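Local coordinates for probable leucine/isoleucine/valine-binding protein (PDB 4KV7) that probably binds branched-chain amino acids such as leucine, isoleucine or valine, as a periplasmic solute-binding protein of the leucine-binding family, at residues P75-H78 / R79-D82; T100-P103 / I104-T108; L207-L210 / L211-Q214; C229-L232 / I233-R237. The protein carries 1 engineered substitution. One frame throughout, in Å; residues are numbered along the deposited sequence.

Contact 1: P75-H78 / R79-D82; sequences PNMH and RLTD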
ATOM      1  N   PRO A  75      -4.832  16.184  13.470  1.00 14.16           N
ATOM      2  CA  PRO A  75      -6.151  16.811  13.636  1.00 14.84           C
ATOM      3  C   PRO A  75      -7.244  16.120  12.813  1.00 14.23           C
ATOM      4  O   PRO A  75      -8.391  16.077  13.256  1.00 14.17           O
ATOM      5  CB  PRO A  75      -5.928  18.260  13.168  1.00 15.96           C
ATOM      6  CG  PRO A  75      -4.674  18.224  12.357  1.00 17.38           C
ATOM      7  CD  PRO A  75      -3.836  17.125  12.928  1.00 15.85           C
ATOM      8  N   ASN A  76      -6.902  15.570  11.652  1.00 12.93           N
ATOM      9  CA  ASN A  76      -7.891  14.842  10.866  1.00 13.21           C
ATOM     10  C   ASN A  76      -8.440  13.655  11.652  1.00 13.46           C
ATOM     11  O   ASN A  76      -9.642  13.412  11.663  1.00 13.77           O
ATOM     12  CB  ASN A  76      -7.279  14.317   9.566  1.00 12.10           C
ATOM     13  CG  ASN A  76      -7.060  15.394   8.524  1.00 11.84           C
ATOM     14  OD1 ASN A  76      -7.414  16.544   8.716  1.00 13.27           O
ATOM     15  ND2 ASN A  76      -6.475  15.010   7.397  1.00 11.76           N
HETATM   16  N   MSE A  77      -7.548  12.916  12.311  1.00 12.86           N
HETATM   17  CA  MSE A  77      -7.947  11.729  13.055  1.00 12.10           C
HETATM   18  C   MSE A  77      -8.801  12.092  14.263  1.00 14.61           C
HETATM   19  O   MSE A  77      -9.742  11.378  14.602  1.00 14.32           O
HETATM   20  CB  MSE A  77      -6.729  10.916  13.480  1.00 13.17           C
HETATM   21  CG  MSE A  77      -6.045  10.205  12.306  1.00 14.45           C
HETATM   22 SE   MSE A  77      -7.118   8.758  11.548  0.68 12.85          SE
HETATM   23  CE  MSE A  77      -7.266   7.697  13.211  1.00 14.13           C
ATOM     24  N   HIS A  78      -8.473  13.199  14.919  1.00 14.40           N
ATOM     25  CA  HIS A  78      -9.301  13.659  16.024  1.00 16.07           C
ATOM     26  C   HIS A  78     -10.710  13.987  15.530  1.00 15.23           C
ATOM     27  O   HIS A  78     -11.689  13.615  16.165  1.00 16.93           O
ATOM     28  CB  HIS A  78      -8.659  14.849  16.739  1.00 17.55           C
ATOM     29  CG  HIS A  78      -7.505  14.467  17.613  1.00 18.50           C
ATOM     30  ND1 HIS A  78      -7.644  13.621  18.694  1.00 24.45           N
ATOM     31  CD2 HIS A  78      -6.195  14.801  17.564  1.00 21.61           C
ATOM     32  CE1 HIS A  78      -6.469  13.454  19.273  1.00 23.95           C
ATOM     33  NE2 HIS A  78      -5.574  14.166  18.613  1.00 21.73           N
ATOM     34  N   ARG A  79     -10.810  14.651  14.382  1.00 14.23           N
ATOM     35  CA  ARG A  79     -12.121  14.994  13.842  1.00 15.78           C
ATOM     36  C   ARG A  79     -12.909  13.749  13.437  1.00 14.47           C
ATOM     37  O   ARG A  79     -14.107  13.649  13.716  1.00 15.94           O
ATOM     38  CB  ARG A  79     -12.000  15.980  12.670  1.00 17.91           C
ATOM     39  CG  ARG A  79     -11.489  17.364  13.069  1.00 20.75           C
ATOM     40  CD  ARG A  79     -12.079  18.487  12.212  1.00 25.14           C
ATOM     41  NE  ARG A  79     -11.851  18.281  10.782  1.00 24.36           N
ATOM     42  CZ  ARG A  79     -10.747  18.642  10.135  1.00 30.27           C
ATOM     43  NH1 ARG A  79      -9.748  19.220  10.791  1.00 31.03           N
ATOM     44  NH2 ARG A  79     -10.636  18.415   8.832  1.00 28.51           N
ATOM     45  N   LEU A  80     -12.241  12.793  12.800  1.00 14.00           N
ATOM     46  CA  LEU A  80     -12.909  11.577  12.350  1.00 14.59           C
ATOM     47  C   LEU A  80     -13.439  10.760  13.524  1.00 14.30           C
ATOM     48  O   LEU A  80     -14.556  10.245  13.473  1.00 15.53           O
ATOM     49  CB  LEU A  80     -11.965  10.717  11.500  1.00 12.67           C
ATOM     50  CG  LEU A  80     -11.601  11.308  10.138  1.00 12.57           C
ATOM     51  CD1 LEU A  80     -10.466  10.512   9.525  1.00 14.27           C
ATOM     52  CD2 LEU A  80     -12.814  11.319   9.230  1.00 14.87           C
ATOM     53  N   THR A  81     -12.644  10.644  14.583  1.00 14.55           N
ATOM     54  CA  THR A  81     -13.022   9.794  15.712  1.00 14.98           C
ATOM     55  C   THR A  81     -13.937  10.506  16.706  1.00 18.74           C
ATOM     56  O   THR A  81     -14.768   9.871  17.358  1.00 19.51           O
ATOM     57  CB  THR A  81     -11.792   9.238  16.458  1.00 17.52           C
ATOM     58  OG1 THR A  81     -10.968  10.321  16.907  1.00 17.31           O
ATOM     59  CG2 THR A  81     -10.985   8.322  15.548  1.00 16.07           C
ATOM     60  N   ASP A  82     -13.788  11.820  16.831  1.00 17.58           N
ATOM     61  CA  ASP A  82     -14.634  12.589  17.732  1.00 21.65           C
ATOM     62  C   ASP A  82     -15.899  13.028  17.007  1.00 20.50           C
ATOM     63  O   ASP A  82     -16.923  12.348  17.067  1.00 28.22           O
ATOM     64  CB  ASP A  82     -13.874  13.804  18.273  1.00 22.45           C
ATOM     65  CG  ASP A  82     -14.637  14.552  19.358  1.00 30.39           C
ATOM     66  OD1 ASP A  82     -15.864  14.361  19.489  1.00 32.57           O
ATOM     67  OD2 ASP A  82     -13.999  15.343  20.085  1.00 36.33           O
TER
HETATM   68  O   HOH W   1      -8.137  18.403   6.783  1.00 32.60           O
HETATM   69  O   HOH W   2     -10.041  11.742  19.303  1.00 33.72           O
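Arg79 begins the last turns of helix 70-81 by giving its backbone N to Pro75 O, and its side chain then doubles back, bent at chi2 and chi3, toward Asn76. The guanidinium and the Asn76 amide stand 76° apart, with Arg79 NH2 3.7 Å from Asn76 OD1. Water 1 closes that gap: it donates to Asn76 OD1 (2.8 Å) and accepts from Arg79 NH2 (3.2 Å), sitting at the guanidinium edge and in its plane. On the far end of the amide, ND2 is held by Ser23 OG and Asp65 O, which fixes how OD1 faces. Leu80 follows, its N bonded to Asn76 O, and its CD1 meets Met77 SE at 4.3 Å; the same leucine packs on Ile62 and Leu64. Thr81 makes the double grip. With chi1 at 57°, OG1 is swung back between N and carbonyl carbon and donates to Met77 O (2.8 Å), while Thr81 N bonds that oxygen (3.0 Å) from the opposite face of its plane. OG1 also accepts from water 2, which lies 3.1 Å from His78 ND1 at the imidazole edge. A valine here would probably leave Met77 O with one donor of the two and water 2 without its bond to this side chain. Asp82 N bonds His78 O at 2.8 Å, and with Asp82 the backbone leaves helical angles. This is the C-terminal end of an amphipathic helix packed on strand 57-65 through Leu80 and on helix 95-107 through Met77 and Thr81, as in the alpha/beta lobes of periplasmic binding proteins.

Contact 2: T100-P103 / I104-T108; sequences TAIP and IAQQT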
ATOM      1  N   THR A 100       1.383   8.390  13.639  1.00 11.66           N
ATOM      2  CA  THR A 100       0.622   9.449  14.298  1.00 12.74           C
ATOM      3  C   THR A 100      -0.855   9.072  14.517  1.00 12.39           C
ATOM      4  O   THR A 100      -1.444   9.382  15.562  1.00 13.25           O
ATOM      5  CB  THR A 100       0.726  10.742  13.470  1.00 14.05           C
ATOM      6  OG1 THR A 100       2.097  11.164  13.442  1.00 15.43           O
ATOM      7  CG2 THR A 100      -0.153  11.851  14.041  1.00 16.11           C
ATOM      8  N   ALA A 101      -1.451   8.402  13.537  1.00 11.96           N
ATOM      9  CA  ALA A 101      -2.875   8.116  13.571  1.00 11.74           C
ATOM     10  C   ALA A 101      -3.259   7.026  14.560  1.00 11.80           C
ATOM     11  O   ALA A 101      -4.303   7.104  15.212  1.00 13.14           O
ATOM     12  CB  ALA A 101      -3.341   7.733  12.195  1.00 12.17           C
ATOM     13  N   ILE A 102      -2.436   5.988  14.645  1.00 12.65           N
ATOM     14  CA  ILE A 102      -2.787   4.798  15.408  1.00 13.51           C
ATOM     15  C   ILE A 102      -3.105   5.035  16.892  1.00 13.98           C
ATOM     16  O   ILE A 102      -4.097   4.500  17.387  1.00 14.68           O
ATOM     17  CB  ILE A 102      -1.759   3.670  15.182  1.00 13.55           C
ATOM     18  CG1 ILE A 102      -1.957   3.096  13.776  1.00 14.27           C
ATOM     19  CG2 ILE A 102      -1.912   2.575  16.224  1.00 15.37           C
ATOM     20  CD1 ILE A 102      -0.815   2.221  13.292  1.00 17.64           C
ATOM     21  N   PRO A 103      -2.300   5.850  17.609  1.00 13.21           N
ATOM     22  CA  PRO A 103      -2.665   6.075  19.015  1.00 16.21           C
ATOM     23  C   PRO A 103      -4.045   6.712  19.180  1.00 15.46           C
ATOM     24  O   PRO A 103      -4.714   6.472  20.183  1.00 17.55           O
ATOM     25  CB  PRO A 103      -1.576   7.029  19.510  1.00 17.28           C
ATOM     26  CG  PRO A 103      -0.400   6.734  18.630  1.00 17.93           C
ATOM     27  CD  PRO A 103      -0.977   6.423  17.288  1.00 15.46           C
ATOM     28  N   ILE A 104      -4.461   7.515  18.209  1.00 15.56           N
ATOM     29  CA  ILE A 104      -5.769   8.157  18.267  1.00 15.71           C
ATOM     30  C   ILE A 104      -6.872   7.124  18.025  1.00 15.76           C
ATOM     31  O   ILE A 104      -7.884   7.112  18.725  1.00 16.63           O
ATOM     32  CB  ILE A 104      -5.847   9.337  17.278  1.00 16.55           C
ATOM     33  CG1 ILE A 104      -4.776  10.375  17.635  1.00 17.56           C
ATOM     34  CG2 ILE A 104      -7.232   9.966  17.310  1.00 16.97           C
ATOM     35  CD1 ILE A 104      -4.524  11.427  16.569  1.00 19.11           C
ATOM     36  N   ALA A 105      -6.663   6.236  17.060  1.00 14.89           N
ATOM     37  CA  ALA A 105      -7.591   5.132  16.831  1.00 15.68           C
ATOM     38  C   ALA A 105      -7.677   4.235  18.063  1.00 16.82           C
ATOM     39  O   ALA A 105      -8.770   3.856  18.488  1.00 16.61           O
ATOM     40  CB  ALA A 105      -7.186   4.333  15.605  1.00 16.55           C
ATOM     41  N   GLN A 106      -6.531   3.914  18.655  1.00 15.84           N
ATOM     42  CA  GLN A 106      -6.505   3.058  19.835  0.55 17.61           C
ATOM     43  C   GLN A 106      -7.248   3.663  21.017  1.00 19.34           C
ATOM     44  O   GLN A 106      -8.045   2.988  21.670  1.00 18.97           O
ATOM     45  CB  GLN A 106      -5.068   2.742  20.234  0.55 18.25           C
ATOM     46  CG  GLN A 106      -4.374   1.809  19.269  0.55 18.50           C
ATOM     47  CD  GLN A 106      -2.905   1.671  19.570  0.55 19.34           C
ATOM     48  OE1 GLN A 106      -2.310   2.525  20.223  0.55 24.19           O
ATOM     49  NE2 GLN A 106      -2.309   0.598  19.095  0.55 25.83           N
ATOM     50  N   GLN A 107      -6.999   4.941  21.295  1.00 17.96           N
ATOM     51  CA  GLN A 107      -7.620   5.566  22.456  1.00 19.25           C
ATOM     52  C   GLN A 107      -9.128   5.723  22.299  1.00 19.11           C
ATOM     53  O   GLN A 107      -9.853   5.747  23.286  1.00 21.39           O
ATOM     54  CB  GLN A 107      -6.929   6.881  22.847  1.00 23.76           C
ATOM     55  CG  GLN A 107      -6.942   7.990  21.820  1.00 32.39           C
ATOM     56  CD  GLN A 107      -5.791   8.968  22.034  1.00 35.76           C
ATOM     57  OE1 GLN A 107      -4.777   8.623  22.643  1.00 41.34           O
ATOM     58  NE2 GLN A 107      -5.945  10.190  21.533  1.00 35.44           N
ATOM     59  N   THR A 108      -9.598   5.784  21.057  1.00 18.84           N
ATOM     60  CA  THR A 108     -11.030   5.876  20.800  1.00 18.47           C
ATOM     61  C   THR A 108     -11.640   4.522  20.441  1.00 18.44           C
ATOM     62  O   THR A 108     -12.831   4.437  20.132  1.00 18.01           O
ATOM     63  CB  THR A 108     -11.346   6.886  19.685  1.00 19.37           C
ATOM     64  OG1 THR A 108     -10.679   6.492  18.480  1.00 18.27           O
ATOM     65  CG2 THR A 108     -10.887   8.282  20.083  1.00 22.30           C
TER
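Chi1 of 62° folds Gln107 CG back between its own N and carbonyl carbon, laying the start of the chain against Pro103 O, 3.2 Å from CG. Ile104 takes the other course: CG1 lies beside its backbone N (chi1 -60°) and the extended branch carries CD1 back along the helix to 3.8 Å from Thr100 O. The backbone ties the turns together under these side chains. Ala101 O accepts Ala105 N at 3.1 Å and a weak second bond from Ile104 N. Ile102 O takes Gln106 N at 2.8 Å, and Pro103 O takes Gln107 N. Pro103 has no N-H to offer the turn before, and the helix kinks there. All this belongs to helix 95-107, the crossover of a beta-alpha-beta unit between strands 89-90 and 112-113. Ala101, Ile102 and Ala105 turn onto Phe112 of the second strand, while Thr100 and Ile104 reach helix 70-81. Past the last turn, Thr108 N bonds Ile104 O at 3.2 Å. The hydroxyl of Thr108 lies 2.9 Å from Ile104 O by its OG1 and is hydrogen-bonded to Thr110 OG1 in the following loop, while its carbonyl makes a weak bond to Arg326.

Contact 3: L207-L210 / L211-Q214; sequences LADL and LMHQ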
ATOM      1  N   LEU A 207      21.565   9.897  -4.527  1.00 14.24           N
ATOM      2  CA  LEU A 207      22.196   9.305  -5.704  1.00 14.74           C
ATOM      3  C   LEU A 207      23.717   9.283  -5.569  1.00 15.45           C
ATOM      4  O   LEU A 207      24.365   8.276  -5.877  1.00 16.06           O
ATOM      5  CB  LEU A 207      21.787  10.047  -6.977  1.00 16.04           C
ATOM      6  CG  LEU A 207      22.477   9.559  -8.253  1.00 16.47           C
ATOM      7  CD1 LEU A 207      22.194   8.095  -8.514  1.00 18.31           C
ATOM      8  CD2 LEU A 207      22.043  10.413  -9.439  1.00 21.48           C
ATOM      9  N   ALA A 208      24.291  10.387  -5.108  1.00 15.83           N
ATOM     10  CA  ALA A 208      25.739  10.480  -4.944  1.00 17.35           C
ATOM     11  C   ALA A 208      26.247   9.420  -3.969  1.00 16.68           C
ATOM     12  O   ALA A 208      27.295   8.816  -4.197  1.00 17.96           O
ATOM     13  CB  ALA A 208      26.140  11.871  -4.482  1.00 18.65           C
ATOM     14  N   ASP A 209      25.497   9.182  -2.896  1.00 16.55           N
ATOM     15  CA  ASP A 209      25.863   8.146  -1.925  1.00 17.35           C
ATOM     16  C   ASP A 209      25.891   6.757  -2.555  1.00 16.09           C
ATOM     17  O   ASP A 209      26.800   5.975  -2.286  1.00 19.69           O
ATOM     18  CB  ASP A 209      24.918   8.161  -0.718  1.00 19.82           C
ATOM     19  CG  ASP A 209      25.217   9.295   0.241  1.00 21.58           C
ATOM     20  OD1 ASP A 209      26.313   9.882   0.147  1.00 25.81           O
ATOM     21  OD2 ASP A 209      24.359   9.596   1.096  1.00 27.08           O
ATOM     22  N   LEU A 210      24.911   6.444  -3.393  1.00 15.04           N
ATOM     23  CA  LEU A 210      24.918   5.168  -4.090  1.00 14.86           C
ATOM     24  C   LEU A 210      26.092   5.070  -5.060  1.00 16.67           C
ATOM     25  O   LEU A 210      26.768   4.042  -5.128  1.00 17.45           O
ATOM     26  CB  LEU A 210      23.608   4.961  -4.837  1.00 15.58           C
ATOM     27  CG  LEU A 210      22.383   4.814  -3.938  1.00 14.49           C
ATOM     28  CD1 LEU A 210      21.131   4.843  -4.796  1.00 17.35           C
ATOM     29  CD2 LEU A 210      22.478   3.522  -3.146  1.00 15.43           C
ATOM     30  N   LEU A 211      26.354   6.150  -5.792  1.00 17.07           N
ATOM     31  CA  LEU A 211      27.373   6.140  -6.838  1.00 19.12           C
ATOM     32  C   LEU A 211      28.792   5.989  -6.304  1.00 20.29           C
ATOM     33  O   LEU A 211      29.673   5.482  -7.003  1.00 21.44           O
ATOM     34  CB  LEU A 211      27.270   7.408  -7.688  1.00 19.19           C
ATOM     35  CG  LEU A 211      26.067   7.438  -8.622  1.00 21.00           C
ATOM     36  CD1 LEU A 211      25.972   8.753  -9.367  1.00 21.06           C
ATOM     37  CD2 LEU A 211      26.147   6.276  -9.579  1.00 29.85           C
HETATM   38  N   MSE A 212      29.022   6.429  -5.072  1.00 18.22           N
HETATM   39  CA  MSE A 212      30.361   6.367  -4.496  1.00 21.36           C
HETATM   40  C   MSE A 212      30.609   5.054  -3.754  1.00 19.61           C
HETATM   41  O   MSE A 212      31.699   4.829  -3.236  1.00 22.03           O
HETATM   42  CB  MSE A 212      30.598   7.542  -3.548  1.00 24.79           C
HETATM   43  CG  MSE A 212      29.859   7.407  -2.232  1.00 25.41           C
HETATM   44 SE   MSE A 212      30.212   8.853  -0.983  0.40 26.83          SE
HETATM   45  CE  MSE A 212      31.261  10.029  -2.121  1.00 37.89           C
ATOM     46  N   HIS A 213      29.603   4.189  -3.696  1.00 20.02           N
ATOM     47  CA  HIS A 213      29.721   2.969  -2.905  1.00 20.31           C
ATOM     48  C   HIS A 213      30.692   1.964  -3.509  1.00 20.34           C
ATOM     49  O   HIS A 213      30.810   1.866  -4.732  1.00 23.07           O
ATOM     50  CB  HIS A 213      28.358   2.308  -2.731  1.00 19.29           C
ATOM     51  CG  HIS A 213      28.278   1.413  -1.535  1.00 17.53           C
ATOM     52  ND1 HIS A 213      27.941   1.880  -0.284  1.00 18.77           N
ATOM     53  CD2 HIS A 213      28.507   0.085  -1.393  1.00 19.43           C
ATOM     54  CE1 HIS A 213      27.953   0.877   0.577  1.00 18.97           C
ATOM     55  NE2 HIS A 213      28.299  -0.222  -0.070  1.00 19.43           N
ATOM     56  N   GLN A 214      31.383   1.224  -2.638  1.00 20.68           N
ATOM     57  CA  GLN A 214      32.279   0.136  -3.030  1.00 22.80           C
ATOM     58  C   GLN A 214      31.754  -1.193  -2.491  1.00 22.27           C
ATOM     59  O   GLN A 214      31.797  -1.421  -1.278  1.00 26.22           O
ATOM     60  CB  GLN A 214      33.663   0.363  -2.425  1.00 24.02           C
ATOM     61  CG  GLN A 214      34.180   1.784  -2.524  1.00 32.10           C
ATOM     62  CD  GLN A 214      34.973   2.024  -3.787  1.00 40.58           C
ATOM     63  OE1 GLN A 214      34.568   1.610  -4.874  1.00 44.35           O
ATOM     64  NE2 GLN A 214      36.116   2.686  -3.651  1.00 42.33           N
TER
HETATM   65  O   HOH W   3      27.634   4.572  -0.079  1.00 20.18           O
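At the C-terminal end of helix 204-211, Leu207 and Leu211 sit one turn apart and bring their branches together as the chain leaves the helix. Leu211 CD1 lies 3.8 Å from Leu207 CG, the two side chains passing at a slant, and CD1 of Leu207 touches the same partner. Chi1 of 176° points Leu207 CG opposite to its backbone N, so that its branches serve both Leu211 and the neighbouring helix 226-238, where Leu232, Met235 and Ala236 receive them. With an alanine here, Leu211 CD1 would probably lose the branch it packs on, and a gap would open toward Leu232 and Met235. Underneath, Leu211 N bonds Leu207 O at 2.9 Å. The helix is the connection between two parallel strands of the large sheet, 193-196 at its edge and 219-223, and its last bonds show it unwinding. Met212 N still reaches Ala208 O, at 3.1 Å and less straight (138°). His213 N turns instead to Leu210 O, three residues back, standing 62° out of the carbonyl plane. Met212 doubles its CG back over the backbone to 3.4 Å from Asp209 O, and its side chain runs beside that of Asp209, both pointing the same way, with SE 4.2 Å from Asp209 OD1. Water 3 then joins the end of the helix to the loop: it donates to Asp209 O (2.7 Å) and meets His213 ND1 at 2.7 Å, at the edge of the imidazole and in its plane. The histidine side chain and Leu210 both rest on Pro192.

Contact 4: C229-L232 / I233-R237; sequences CSKL and IRMAR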
ATOM      1  N   CYS A 229      11.273   8.907  -6.744  1.00  9.69           N
ATOM      2  CA  CYS A 229      11.842   7.735  -7.401  1.00  9.65           C
ATOM      3  C   CYS A 229      12.023   7.960  -8.897  1.00 11.80           C
ATOM      4  O   CYS A 229      13.039   7.551  -9.476  1.00 11.38           O
ATOM      5  CB  CYS A 229      11.004   6.493  -7.117  1.00 11.35           C
ATOM      6  SG  CYS A 229      11.165   5.928  -5.403  1.00 11.02           S
ATOM      7  N   SER A 230      11.071   8.642  -9.526  1.00 11.63           N
ATOM      8  CA  SER A 230      11.193   8.956 -10.944  0.73 12.09           C
ATOM      9  C   SER A 230      12.387   9.858 -11.196  1.00 14.40           C
ATOM     10  O   SER A 230      13.148   9.654 -12.146  1.00 14.52           O
ATOM     11  CB  SER A 230       9.939   9.653 -11.464  0.73 12.77           C
ATOM     12  OG  SER A 230       8.834   8.781 -11.455  0.73 13.32           O
ATOM     13  N   LYS A 231      12.551  10.876 -10.358  1.00 12.99           N
ATOM     14  CA  LYS A 231      13.672  11.780 -10.503  1.00 14.41           C
ATOM     15  C   LYS A 231      15.006  11.073 -10.291  1.00 13.82           C
ATOM     16  O   LYS A 231      15.965  11.314 -11.008  1.00 14.75           O
ATOM     17  CB  LYS A 231      13.538  12.960  -9.545  1.00 15.04           C
ATOM     18  CG  LYS A 231      14.664  13.958  -9.701  1.00 16.57           C
ATOM     19  CD  LYS A 231      14.387  15.259  -9.004  1.00 19.89           C
ATOM     20  CE  LYS A 231      15.598  16.161  -9.059  1.00 23.91           C
ATOM     21  NZ  LYS A 231      15.403  17.340  -8.182  1.00 28.67           N
ATOM     22  N   LEU A 232      15.065  10.204  -9.294  1.00 12.81           N
ATOM     23  CA  LEU A 232      16.268   9.430  -9.028  1.00 12.79           C
ATOM     24  C   LEU A 232      16.654   8.596 -10.255  1.00 13.36           C
ATOM     25  O   LEU A 232      17.813   8.573 -10.661  1.00 14.12           O
ATOM     26  CB  LEU A 232      16.037   8.555  -7.794  1.00 13.12           C
ATOM     27  CG  LEU A 232      17.194   7.721  -7.229  1.00 13.47           C
ATOM     28  CD1 LEU A 232      17.446   6.467  -8.047  1.00 15.17           C
ATOM     29  CD2 LEU A 232      18.468   8.537  -7.070  1.00 15.57           C
ATOM     30  N   ILE A 233      15.684   7.897 -10.833  1.00 13.42           N
ATOM     31  CA  ILE A 233      15.954   7.061 -11.998  1.00 15.03           C
ATOM     32  C   ILE A 233      16.427   7.878 -13.197  1.00 16.41           C
ATOM     33  O   ILE A 233      17.389   7.495 -13.873  1.00 17.52           O
ATOM     34  CB  ILE A 233      14.749   6.196 -12.352  1.00 15.28           C
ATOM     35  CG1 ILE A 233      14.583   5.124 -11.273  1.00 14.31           C
ATOM     36  CG2 ILE A 233      14.931   5.550 -13.726  1.00 18.18           C
ATOM     37  CD1 ILE A 233      13.244   4.442 -11.290  1.00 21.50           C
ATOM     38  N   ARG A 234      15.780   9.014 -13.449  1.00 15.17           N
ATOM     39  CA  ARG A 234      16.204   9.893 -14.532  1.00 17.42           C
ATOM     40  C   ARG A 234      17.634  10.363 -14.318  1.00 16.45           C
ATOM     41  O   ARG A 234      18.446  10.363 -15.243  1.00 18.34           O
ATOM     42  CB  ARG A 234      15.287  11.116 -14.637  1.00 19.69           C
ATOM     43  CG  ARG A 234      13.952  10.837 -15.298  1.00 20.96           C
ATOM     44  CD  ARG A 234      13.219  12.124 -15.660  1.00 23.51           C
ATOM     45  NE  ARG A 234      11.888  11.848 -16.196  1.00 28.22           N
ATOM     46  CZ  ARG A 234      11.632  11.575 -17.472  1.00 30.05           C
ATOM     47  NH1 ARG A 234      12.616  11.542 -18.364  1.00 35.55           N
ATOM     48  NH2 ARG A 234      10.384  11.334 -17.858  1.00 30.23           N
HETATM   49  N   MSE A 235      17.934  10.777 -13.091  1.00 16.07           N
HETATM   50  CA  MSE A 235      19.259  11.297 -12.770  1.00 17.54           C
HETATM   51  C   MSE A 235      20.335  10.229 -12.780  1.00 17.24           C
HETATM   52  O   MSE A 235      21.470  10.486 -13.182  1.00 19.05           O
HETATM   53  CB  MSE A 235      19.236  12.003 -11.424  1.00 18.47           C
HETATM   54  CG  MSE A 235      18.510  13.319 -11.482  1.00 22.64           C
HETATM   55 SE   MSE A 235      18.773  14.388  -9.887  1.00 46.76          SE
HETATM   56  CE  MSE A 235      20.435  13.669  -9.294  1.00 16.51           C
ATOM     57  N   ALA A 236      19.984   9.036 -12.326  1.00 16.59           N
ATOM     58  CA  ALA A 236      20.914   7.918 -12.383  1.00 16.68           C
ATOM     59  C   ALA A 236      21.343   7.691 -13.827  1.00 20.32           C
ATOM     60  O   ALA A 236      22.531   7.605 -14.119  1.00 19.30           O
ATOM     61  CB  ALA A 236      20.261   6.670 -11.818  1.00 16.21           C
ATOM     62  N   ARG A 237      20.370   7.615 -14.730  1.00 22.03           N
ATOM     63  CA  ARG A 237      20.674   7.327 -16.127  1.00 25.61           C
ATOM     64  C   ARG A 237      21.494   8.461 -16.770  1.00 22.97           C
ATOM     65  O   ARG A 237      22.352   8.208 -17.618  1.00 26.05           O
ATOM     66  CB  ARG A 237      19.391   6.983 -16.909  1.00 28.39           C
ATOM     67  CG  ARG A 237      18.576   5.821 -16.289  1.00 35.95           C
ATOM     68  CD  ARG A 237      17.647   5.125 -17.298  1.00 34.82           C
ATOM     69  NE  ARG A 237      16.578   4.356 -16.654  1.00 36.16           N
ATOM     70  CZ  ARG A 237      16.701   3.103 -16.221  1.00 31.45           C
ATOM     71  NH1 ARG A 237      15.670   2.490 -15.654  1.00 37.77           N
ATOM     72  NH2 ARG A 237      17.854   2.459 -16.352  1.00 35.76           N
TER
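Lys231 and Met235 meet one turn apart, the selenium of Met235 lying against the lysine's methylene chain. Lys231 is extended throughout, CG opposite its backbone N (chi1 -178°), and its CE approaches Met235 SE to 3.7 Å, with CG a little farther off. That straight chain carries NZ out to a salt bridge with Glu204 OE2 and a hydrogen bond to Ser201 O. Met235 sets CG beside its own N, runs on extended, then bends sharply at the selenium: chi3 is 25°, close to eclipsed, and CE turns away to reach Leu207. Leu232 heads for the sheet, and its CD1 also lies 3.6 Å from Ile233 N. Ile233 instead keeps CG1 back over the preceding turn, 3.4 Å from Cys229 O. Ala236 CB sits 3.3 Å from Leu232 O. Arg234 starts alongside Ser230 O, CG at 3.5 Å, and stretches from CG to NE before its guanidinium bonds Ser259 O through NH2. Four regular backbone bonds join the turns, from Ile233 N to Cys229 O (3.0 Å) through to Ala236 N and Leu232 O. Leu232, Ile233 and Ala236 all rest on Phe245 of strand 244-247; helix 226-238 is the crossover of the beta-alpha-beta unit that joins this strand to the parallel strand 219-223.

Overall arrangement
The four contacts fall into two pairs, one in each half of the bilobed fold expected of a periplasmic binding protein. Contacts 1 and 2, with centres 10 Å apart, lie on adjacent helices: His78 NE2 meets Ile104 CD1 at 3.6 Å, and Met77 CE reaches Ala101 O at 3.6 Å. Contacts 3 and 4, 14 Å between centres, are joined through Leu207, whose CD2 touches Met235 CE and whose CB touches Leu232 CD2, each at 3.6 Å. Between the pairs nothing touches; even contacts 2 and 4 stay about 22 Å apart at their nearest atoms. In relatives the ligand lies in the cleft between lobes.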